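Local atomic coordinates of trichothecene 15-O-acetyltransferase TRI3 (Fusarium sporotrichioides, PDB entry 3FOT), a protein that acetylates the 15-hydroxyl group of trichothecene precursors such as 15-deacetylcalonectrin during mycotoxin biosynthesis in a plant-pathogenic fungus. Residues T67-Q72 / E457-V462; S163-S166 / I172-D175; D235-D240 / L406-L411. All blocks are in the same frame, centred on the assembly; numbering follows the deposited sequence. Where two conformers were deposited one is given.

Interaction 1. Residues T67-Q72 / E457-V462; sequences TLLTLQ and ENVLSV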
loop_
_atom_site.group_PDB
_atom_site.type_symbol
_atom_site.label_atom_id
_atom_site.label_comp_id
_atom_site.label_asym_id
_atom_site.label_seq_id
_atom_site.Cartn_x
_atom_site.Cartn_y
_atom_site.Cartn_z
ATOM N N THR A 67 -23.718 -9.215 -23.439
ATOM C CA THR A 67 -23.149 -9.691 -22.175
ATOM C C THR A 67 -24.017 -9.206 -21.023
ATOM O O THR A 67 -24.124 -7.992 -20.802
ATOM C CB THR A 67 -21.728 -9.132 -21.969
ATOM O OG1 THR A 67 -20.849 -9.726 -22.918
ATOM C CG2 THR A 67 -21.215 -9.433 -20.553
ATOM N N LEU A 68 -24.606 -10.141 -20.274
ATOM C CA LEU A 68 -25.472 -9.782 -19.164
ATOM C C LEU A 68 -24.738 -9.867 -17.829
ATOM O O LEU A 68 -24.400 -10.965 -17.370
ATOM C CB LEU A 68 -26.678 -10.728 -19.145
ATOM C CG LEU A 68 -27.746 -10.585 -18.073
ATOM C CD1 LEU A 68 -28.202 -9.154 -17.931
ATOM C CD2 LEU A 68 -28.902 -11.490 -18.501
ATOM N N LEU A 69 -24.537 -8.720 -17.193
ATOM C CA LEU A 69 -23.894 -8.675 -15.893
ATOM C C LEU A 69 -24.889 -8.331 -14.814
ATOM O O LEU A 69 -25.749 -7.457 -15.003
ATOM C CB LEU A 69 -22.788 -7.622 -15.904
ATOM C CG LEU A 69 -21.661 -7.838 -16.922
ATOM C CD1 LEU A 69 -20.688 -6.647 -16.828
ATOM C CD2 LEU A 69 -20.956 -9.181 -16.685
ATOM N N THR A 70 -24.791 -9.019 -13.681
ATOM C CA THR A 70 -25.550 -8.626 -12.495
ATOM C C THR A 70 -24.613 -8.671 -11.300
ATOM O O THR A 70 -23.554 -9.258 -11.379
ATOM C CB THR A 70 -26.756 -9.546 -12.188
ATOM O OG1 THR A 70 -26.284 -10.851 -11.798
ATOM C CG2 THR A 70 -27.710 -9.653 -13.404
ATOM N N LEU A 71 -25.008 -8.072 -10.180
ATOM C CA LEU A 71 -24.153 -8.210 -8.984
ATOM C C LEU A 71 -24.044 -9.670 -8.564
ATOM O O LEU A 71 -22.951 -10.147 -8.213
ATOM C CB LEU A 71 -24.646 -7.322 -7.831
ATOM C CG LEU A 71 -24.524 -5.817 -8.079
ATOM C CD1 LEU A 71 -25.382 -5.086 -7.019
ATOM C CD2 LEU A 71 -23.098 -5.370 -7.976
ATOM N N GLN A 72 -25.163 -10.401 -8.629
ATOM C CA GLN A 72 -25.147 -11.829 -8.317
ATOM C C GLN A 72 -24.175 -12.656 -9.216
ATOM O O GLN A 72 -23.351 -13.441 -8.715
ATOM C CB GLN A 72 -26.589 -12.384 -8.318
ATOM C CG GLN A 72 -26.684 -13.914 -8.140
ATOM C CD GLN A 72 -28.117 -14.425 -7.828
ATOM O OE1 GLN A 72 -28.768 -13.952 -6.896
ATOM N NE2 GLN A 72 -28.563 -15.414 -8.564
ATOM N N GLU A 457 -12.842 -9.651 -25.889
ATOM C CA GLU A 457 -13.757 -8.507 -25.777
ATOM C C GLU A 457 -13.634 -7.821 -24.423
ATOM O O GLU A 457 -13.613 -8.484 -23.384
ATOM C CB GLU A 457 -15.208 -8.953 -25.983
ATOM C CG GLU A 457 -15.529 -9.413 -27.403
ATOM C CD GLU A 457 -16.899 -10.054 -27.499
ATOM O OE1 GLU A 457 -17.173 -11.005 -26.730
ATOM O OE2 GLU A 457 -17.704 -9.600 -28.338
ATOM N N ASN A 458 -13.564 -6.493 -24.445
ATOM C CA ASN A 458 -13.564 -5.728 -23.201
ATOM C C ASN A 458 -14.932 -5.859 -22.583
ATOM O O ASN A 458 -15.954 -5.820 -23.293
ATOM C CB ASN A 458 -13.272 -4.251 -23.470
ATOM C CG ASN A 458 -11.836 -3.987 -23.803
ATOM O OD1 ASN A 458 -10.941 -4.734 -23.423
ATOM N ND2 ASN A 458 -11.600 -2.890 -24.528
ATOM N N VAL A 459 -14.951 -6.006 -21.262
ATOM C CA VAL A 459 -16.173 -6.159 -20.520
ATOM C C VAL A 459 -16.307 -5.033 -19.484
ATOM O O VAL A 459 -17.328 -4.348 -19.444
ATOM C CB VAL A 459 -16.232 -7.539 -19.845
ATOM C CG1 VAL A 459 -17.418 -7.630 -18.935
ATOM C CG2 VAL A 459 -16.303 -8.676 -20.947
ATOM N N LEU A 460 -15.273 -4.833 -18.673
ATOM C CA LEU A 460 -15.297 -3.739 -17.685
ATOM C C LEU A 460 -14.055 -2.887 -17.837
ATOM O O LEU A 460 -12.952 -3.408 -17.910
ATOM C CB LEU A 460 -15.414 -4.287 -16.250
ATOM C CG LEU A 460 -16.786 -4.914 -15.945
ATOM C CD1 LEU A 460 -16.646 -5.926 -14.788
ATOM C CD2 LEU A 460 -17.781 -3.861 -15.581
ATOM N N SER A 461 -14.243 -1.578 -17.926
ATOM C CA SER A 461 -13.108 -0.656 -18.020
ATOM C C SER A 461 -12.705 -0.266 -16.614
ATOM O O SER A 461 -13.581 0.084 -15.798
ATOM C CB SER A 461 -13.522 0.613 -18.762
ATOM O OG SER A 461 -12.367 1.434 -18.915
ATOM N N VAL A 462 -11.415 -0.357 -16.303
ATOM C CA VAL A 462 -10.957 0.054 -14.968
ATOM C C VAL A 462 -10.637 1.538 -15.053
ATOM O O VAL A 462 -9.581 1.914 -15.585
ATOM C CB VAL A 462 -9.731 -0.763 -14.464
ATOM C CG1 VAL A 462 -9.374 -0.365 -13.030
ATOM C CG2 VAL A 462 -10.000 -2.287 -14.533
#
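The backbones at L69 and V459 stand well apart, with 9.3 Å between their CA atoms and no hydrogen bond joining the two segments, so the extended chain of T67-T70 meets strand 457-469 through side chains alone. L69 bridges the gap. Its CG lies beside the backbone N and opposite the carbonyl carbon (chi1 -60°), which sends the isobutyl group out toward the strand, and its CD1 methyl makes the closest contacts. L69 CD1 lies 4.0 Å from V459 CG1, the two side chains meeting at a slant. The same methyl is 4.2 Å from L460 CD2.

That consecutive strand residues can both serve one leucine is explained by the backbone. V459 and L460 face I450 on the neighbouring strand 449-452 as a classic beta bulge, and the helix-like psi of V459 (-52°) interrupts the usual alternation, turning both side chains to roughly the same side. V459 suits the place because it is short and branched, and with chi1 at 173° its CG1 is anti to the backbone N, where it meets L69. L460 starts off on a less direct course, and its longer side chain carries CD2 back to the leucine.

In the six-stranded mixed sheet of this BAHD-type fold, strand 457-469, from late in the sequence, is next to the edge strand 449-452 and runs antiparallel to it and to 53-61. L69 also packs on N61 and L460 on L59, both of strand 53-61. T67 stands at the border of the apolar patch, its methyl CG2 4.5 Å from V459 CG1. Beyond L69 the chain turns into helix 71-88: T70 is its N-cap, the side chain capping a backbone N of the first turn while N73 OD1 accepts a hydrogen bond from T70 N.

Interaction 2. Residues S163-S166 / I172-D175; sequences SDVS and IPQD
V165 and S163 bring their side chains against I172 and P173, and the buried half of this contact centres on I172. S163 OG rests against the fork of the isoleucine, 4.1 Å from I172 CG2 and equally far from I172 CG1. A serine fits here because it is slim and its hydroxyl has a polar partner close by: OG, placed anti to the backbone N (chi1 -167°), is hydrogen-bonded with T177 O. L71 and L74 of helix 71-88 close over the same region.

Both segments belong to the loop of a beta hairpin linking antiparallel strands 158-163 and 177-184. As the chain leaves the first strand it kinks at the exposed D164 in an inverse gamma turn, closed by a weak hydrogen bond from V165 N to S163 O, and this brings V165 round to face the returning limb.

Toward solvent the burial falls off, though not the closeness. The partly exposed V165 spans the two sides: its CG1 stands 4.4 Å from CG1 of the buried I172 and makes the closest approach of the contact, 4.0 Å, to CD of P173, whose exposed ring lies at the rim with the two side chains set aslant. The proline stiffens the returning limb, whose carbonyls at I172 and P173 make weak hydrogen bonds with N61 ND2.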
loop_
_atom_site.group_PDB
_atom_site.type_symbol
_atom_site.label_atom_id
_atom_site.label_comp_id
_atom_site.label_asym_id
_atom_site.label_seq_id
_atom_site.Cartn_x
_atom_site.Cartn_y
_atom_site.Cartn_z
ATOM N N SER A 163 -23.106 -1.487 -7.127
ATOM C CA SER A 163 -23.598 -0.850 -8.348
ATOM C C SER A 163 -24.964 -0.261 -8.039
ATOM O O SER A 163 -25.733 -0.840 -7.278
ATOM C CB SER A 163 -23.690 -1.826 -9.542
ATOM O OG SER A 163 -23.888 -1.119 -10.779
ATOM N N ASP A 164 -25.249 0.882 -8.664
ATOM C CA ASP A 164 -26.510 1.593 -8.420
ATOM C C ASP A 164 -27.641 0.983 -9.252
ATOM O O ASP A 164 -28.092 1.568 -10.240
ATOM C CB ASP A 164 -26.359 3.078 -8.715
ATOM C CG ASP A 164 -27.536 3.894 -8.207
ATOM O OD1 ASP A 164 -28.401 3.349 -7.478
ATOM O OD2 ASP A 164 -27.586 5.084 -8.554
ATOM N N VAL A 165 -28.085 -0.192 -8.828
ATOM C CA VAL A 165 -29.174 -0.919 -9.466
ATOM C C VAL A 165 -30.151 -1.301 -8.358
ATOM O O VAL A 165 -29.802 -1.192 -7.186
ATOM C CB VAL A 165 -28.671 -2.169 -10.237
ATOM C CG1 VAL A 165 -27.859 -1.758 -11.464
ATOM C CG2 VAL A 165 -27.860 -3.124 -9.317
ATOM N N SER A 166 -31.366 -1.741 -8.719
ATOM C CA SER A 166 -32.393 -2.031 -7.729
ATOM C C SER A 166 -32.080 -3.258 -6.882
ATOM O O SER A 166 -32.217 -3.226 -5.663
ATOM C CB SER A 166 -33.758 -2.181 -8.401
ATOM O OG SER A 166 -34.154 -0.942 -8.950
ATOM N N ILE A 172 -26.860 -4.877 -15.145
ATOM C CA ILE A 172 -26.093 -3.654 -14.978
ATOM C C ILE A 172 -26.093 -2.963 -16.349
ATOM O O ILE A 172 -25.643 -3.538 -17.323
ATOM C CB ILE A 172 -24.682 -3.946 -14.447
ATOM C CG1 ILE A 172 -24.770 -4.465 -12.984
ATOM C CG2 ILE A 172 -23.812 -2.675 -14.521
ATOM C CD1 ILE A 172 -23.589 -5.294 -12.604
ATOM N N PRO A 173 -26.677 -1.759 -16.428
ATOM C CA PRO A 173 -26.830 -1.112 -17.719
ATOM C C PRO A 173 -25.493 -0.875 -18.433
ATOM O O PRO A 173 -24.450 -0.747 -17.775
ATOM C CB PRO A 173 -27.488 0.214 -17.362
ATOM C CG PRO A 173 -28.243 -0.059 -16.094
ATOM C CD PRO A 173 -27.303 -0.986 -15.338
ATOM N N GLN A 174 -25.539 -0.793 -19.759
ATOM C CA GLN A 174 -24.397 -0.353 -20.548
ATOM C C GLN A 174 -23.927 0.980 -19.989
ATOM O O GLN A 174 -24.761 1.841 -19.693
ATOM C CB GLN A 174 -24.808 -0.154 -22.014
ATOM C CG GLN A 174 -24.682 -1.411 -22.846
ATOM C CD GLN A 174 -23.238 -1.881 -22.887
ATOM O OE1 GLN A 174 -22.324 -1.089 -23.148
ATOM N NE2 GLN A 174 -23.020 -3.146 -22.587
ATOM N N ASP A 175 -22.610 1.108 -19.812
ATOM C CA ASP A 175 -21.935 2.303 -19.274
ATOM C C ASP A 175 -22.213 2.678 -17.828
ATOM O O ASP A 175 -21.760 3.718 -17.366
ATOM C CB ASP A 175 -22.094 3.497 -20.214
ATOM C CG ASP A 175 -21.568 3.176 -21.589
ATOM O OD1 ASP A 175 -20.379 2.770 -21.691
ATOM O OD2 ASP A 175 -22.359 3.249 -22.552
#

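Interaction 3. Residues D235-D240 / L406-L411; sequences DSLKLD and LQALGL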
loop_
_atom_site.group_PDB
_atom_site.type_symbol
_atom_site.label_atom_id
_atom_site.label_comp_id
_atom_site.label_asym_id
_atom_site.label_seq_id
_atom_site.Cartn_x
_atom_site.Cartn_y
_atom_site.Cartn_z
ATOM N N ASP A 235 15.603 -15.671 3.148
ATOM C CA ASP A 235 16.197 -16.711 2.297
ATOM C C ASP A 235 16.172 -16.385 0.807
ATOM O O ASP A 235 16.787 -17.095 -0.001
ATOM C CB ASP A 235 15.508 -18.050 2.573
ATOM C CG ASP A 235 15.659 -18.479 4.035
ATOM O OD1 ASP A 235 16.746 -18.249 4.608
ATOM O OD2 ASP A 235 14.716 -19.037 4.611
ATOM N N SER A 236 15.482 -15.308 0.452
ATOM C CA SER A 236 15.296 -14.917 -0.934
ATOM C C SER A 236 16.256 -13.845 -1.383
ATOM O O SER A 236 16.235 -13.447 -2.555
ATOM C CB SER A 236 13.855 -14.414 -1.143
ATOM O OG SER A 236 12.928 -15.438 -0.826
ATOM N N LEU A 237 17.109 -13.374 -0.469
ATOM C CA LEU A 237 17.995 -12.259 -0.803
ATOM C C LEU A 237 19.170 -12.693 -1.636
ATOM O O LEU A 237 19.619 -13.840 -1.556
ATOM C CB LEU A 237 18.521 -11.549 0.446
ATOM C CG LEU A 237 17.537 -11.112 1.517
ATOM C CD1 LEU A 237 18.308 -10.684 2.748
ATOM C CD2 LEU A 237 16.677 -9.968 1.006
ATOM N N LYS A 238 19.659 -11.761 -2.430
ATOM C CA LYS A 238 20.919 -11.971 -3.139
ATOM C C LYS A 238 22.055 -12.098 -2.145
ATOM O O LYS A 238 22.936 -12.951 -2.318
ATOM C CB LYS A 238 21.205 -10.803 -4.064
ATOM C CG LYS A 238 20.214 -10.678 -5.209
ATOM C CD LYS A 238 20.517 -9.405 -5.974
ATOM C CE LYS A 238 19.792 -9.372 -7.288
ATOM N NZ LYS A 238 20.180 -8.151 -8.036
ATOM N N LEU A 239 22.022 -11.253 -1.115
ATOM C CA LEU A 239 23.092 -11.172 -0.111
ATOM C C LEU A 239 22.979 -12.302 0.898
ATOM O O LEU A 239 21.887 -12.647 1.322
ATOM C CB LEU A 239 23.049 -9.811 0.619
ATOM C CG LEU A 239 24.237 -9.372 1.507
ATOM C CD1 LEU A 239 25.554 -9.282 0.748
ATOM C CD2 LEU A 239 23.929 -8.024 2.066
ATOM N N ASP A 240 24.120 -12.880 1.274
ATOM C CA ASP A 240 24.160 -13.839 2.378
ATOM C C ASP A 240 24.282 -13.046 3.681
ATOM O O ASP A 240 25.303 -12.418 3.936
ATOM C CB ASP A 240 25.353 -14.781 2.187
ATOM C CG ASP A 240 25.487 -15.812 3.291
ATOM O OD1 ASP A 240 24.888 -15.665 4.377
ATOM O OD2 ASP A 240 26.215 -16.796 3.053
ATOM N N LEU A 406 20.656 -3.386 2.013
ATOM C CA LEU A 406 19.496 -2.555 2.417
ATOM C C LEU A 406 18.262 -3.359 2.833
ATOM O O LEU A 406 17.620 -3.024 3.842
ATOM C CB LEU A 406 19.145 -1.478 1.376
ATOM C CG LEU A 406 18.245 -0.387 1.991
ATOM C CD1 LEU A 406 18.973 0.463 3.047
ATOM C CD2 LEU A 406 17.607 0.487 0.901
ATOM N N GLN A 407 17.930 -4.430 2.101
ATOM C CA GLN A 407 16.746 -5.217 2.496
ATOM C C GLN A 407 16.953 -5.874 3.852
ATOM O O GLN A 407 16.051 -5.854 4.693
ATOM C CB GLN A 407 16.295 -6.225 1.431
ATOM C CG GLN A 407 15.012 -6.997 1.820
ATOM C CD GLN A 407 13.794 -6.087 2.097
ATOM O OE1 GLN A 407 13.629 -5.041 1.474
ATOM N NE2 GLN A 407 12.947 -6.502 3.034
ATOM N N ALA A 408 18.150 -6.419 4.087
ATOM C CA ALA A 408 18.459 -6.977 5.408
ATOM C C ALA A 408 18.322 -5.925 6.518
ATOM O O ALA A 408 17.856 -6.227 7.623
ATOM C CB ALA A 408 19.890 -7.596 5.424
ATOM N N LEU A 409 18.734 -4.698 6.215
ATOM C CA LEU A 409 18.675 -3.592 7.182
ATOM C C LEU A 409 17.218 -3.266 7.500
ATOM O O LEU A 409 16.886 -3.031 8.645
ATOM C CB LEU A 409 19.406 -2.352 6.652
ATOM C CG LEU A 409 19.360 -1.042 7.451
ATOM C CD1 LEU A 409 20.653 -0.202 7.299
ATOM C CD2 LEU A 409 18.157 -0.197 6.988
ATOM N N GLY A 410 16.378 -3.227 6.465
ATOM C CA GLY A 410 14.934 -2.975 6.642
ATOM C C GLY A 410 14.322 -3.953 7.621
ATOM O O GLY A 410 13.617 -3.565 8.544
ATOM N N LEU A 411 14.593 -5.235 7.421
ATOM C CA LEU A 411 14.013 -6.271 8.263
ATOM C C LEU A 411 14.429 -6.055 9.714
ATOM O O LEU A 411 13.616 -6.119 10.626
ATOM C CB LEU A 411 14.434 -7.663 7.772
ATOM C CG LEU A 411 13.992 -8.030 6.352
ATOM C CD1 LEU A 411 14.560 -9.402 5.990
ATOM C CD2 LEU A 411 12.466 -7.999 6.191
#
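The flat group at this contact, the carboxamide of Q407, presents neither face to L237: the leucine meets the aliphatic stem behind it. L237 CD2 sits 3.5 Å from Q407 CG, on the far side of that carbon from the amide, and 3.8 Å from Q407 CB, the two side chains crossing at about a right angle. The amide nitrogen has its own partner. NE2 is hydrogen-bonded with Q358 O, and one turn further along the helix L411 CD2 lies beside the amide, 3.5 Å from Q407 NE2, while W344 of a neighbouring loop packs on the glutamine side chain.

Torsions divide the glutamine's work in this way. With CG anti to the backbone N (chi1 -177°) the stem first heads for the loop, and the bend at chi2 (58°) then swings the polar end away from the leucine. A glutamine thus offers methylene surface to an apolar neighbour and still satisfies its buried amide nitrogen.

L237 suits its role because its methyls are forked. While CD2 presses on Q407, CD1 turns to the next helix residue and lies 4.4 Å from A408 CB. The methyl of A408 gives CD1 a small, loosely touching apolar patch, and F248 of helix 246-264 packs on A408 too. The loop is also held by R346, whose NH1 is hydrogen-bonded with the carbonyls of D235 and L237, and by a backbone hydrogen bond between K238 and W344.

The arrangement is that of a loop docking by one leucine onto the first turns of a helix. Two turns beyond Q407, helix 406-423 carries H414, which binds 15-deacetylcalonectrin; the side chains of Q407 and H414 are about 7 Å apart, which places the contact close to a residue that binds the acceptor.

Interactions 1 and 2 are neighbours, their centres about 10 Å apart, and share the surroundings of the six-stranded mixed sheet and the start of helix 71-88. They touch directly: L69 O and I172 N are 2.8 Å apart, a probable hydrogen bond, and T70 packs on I172 CD1. Interaction 3 lies on the opposite side of the chain's centre, about 43 and 48 Å from them between centres. Along the sequence, 67-72 comes first and 457-462 last, with interactions 2 and 3 following one another in between. Interaction 1 thus ties the chain entering helix 71-88 to strand 457-469, interaction 2 packs the loop between strands 158-163 and 177-184 against itself, and interaction 3 flanks the helix that carries H414, a binder of 15-deacetylcalonectrin.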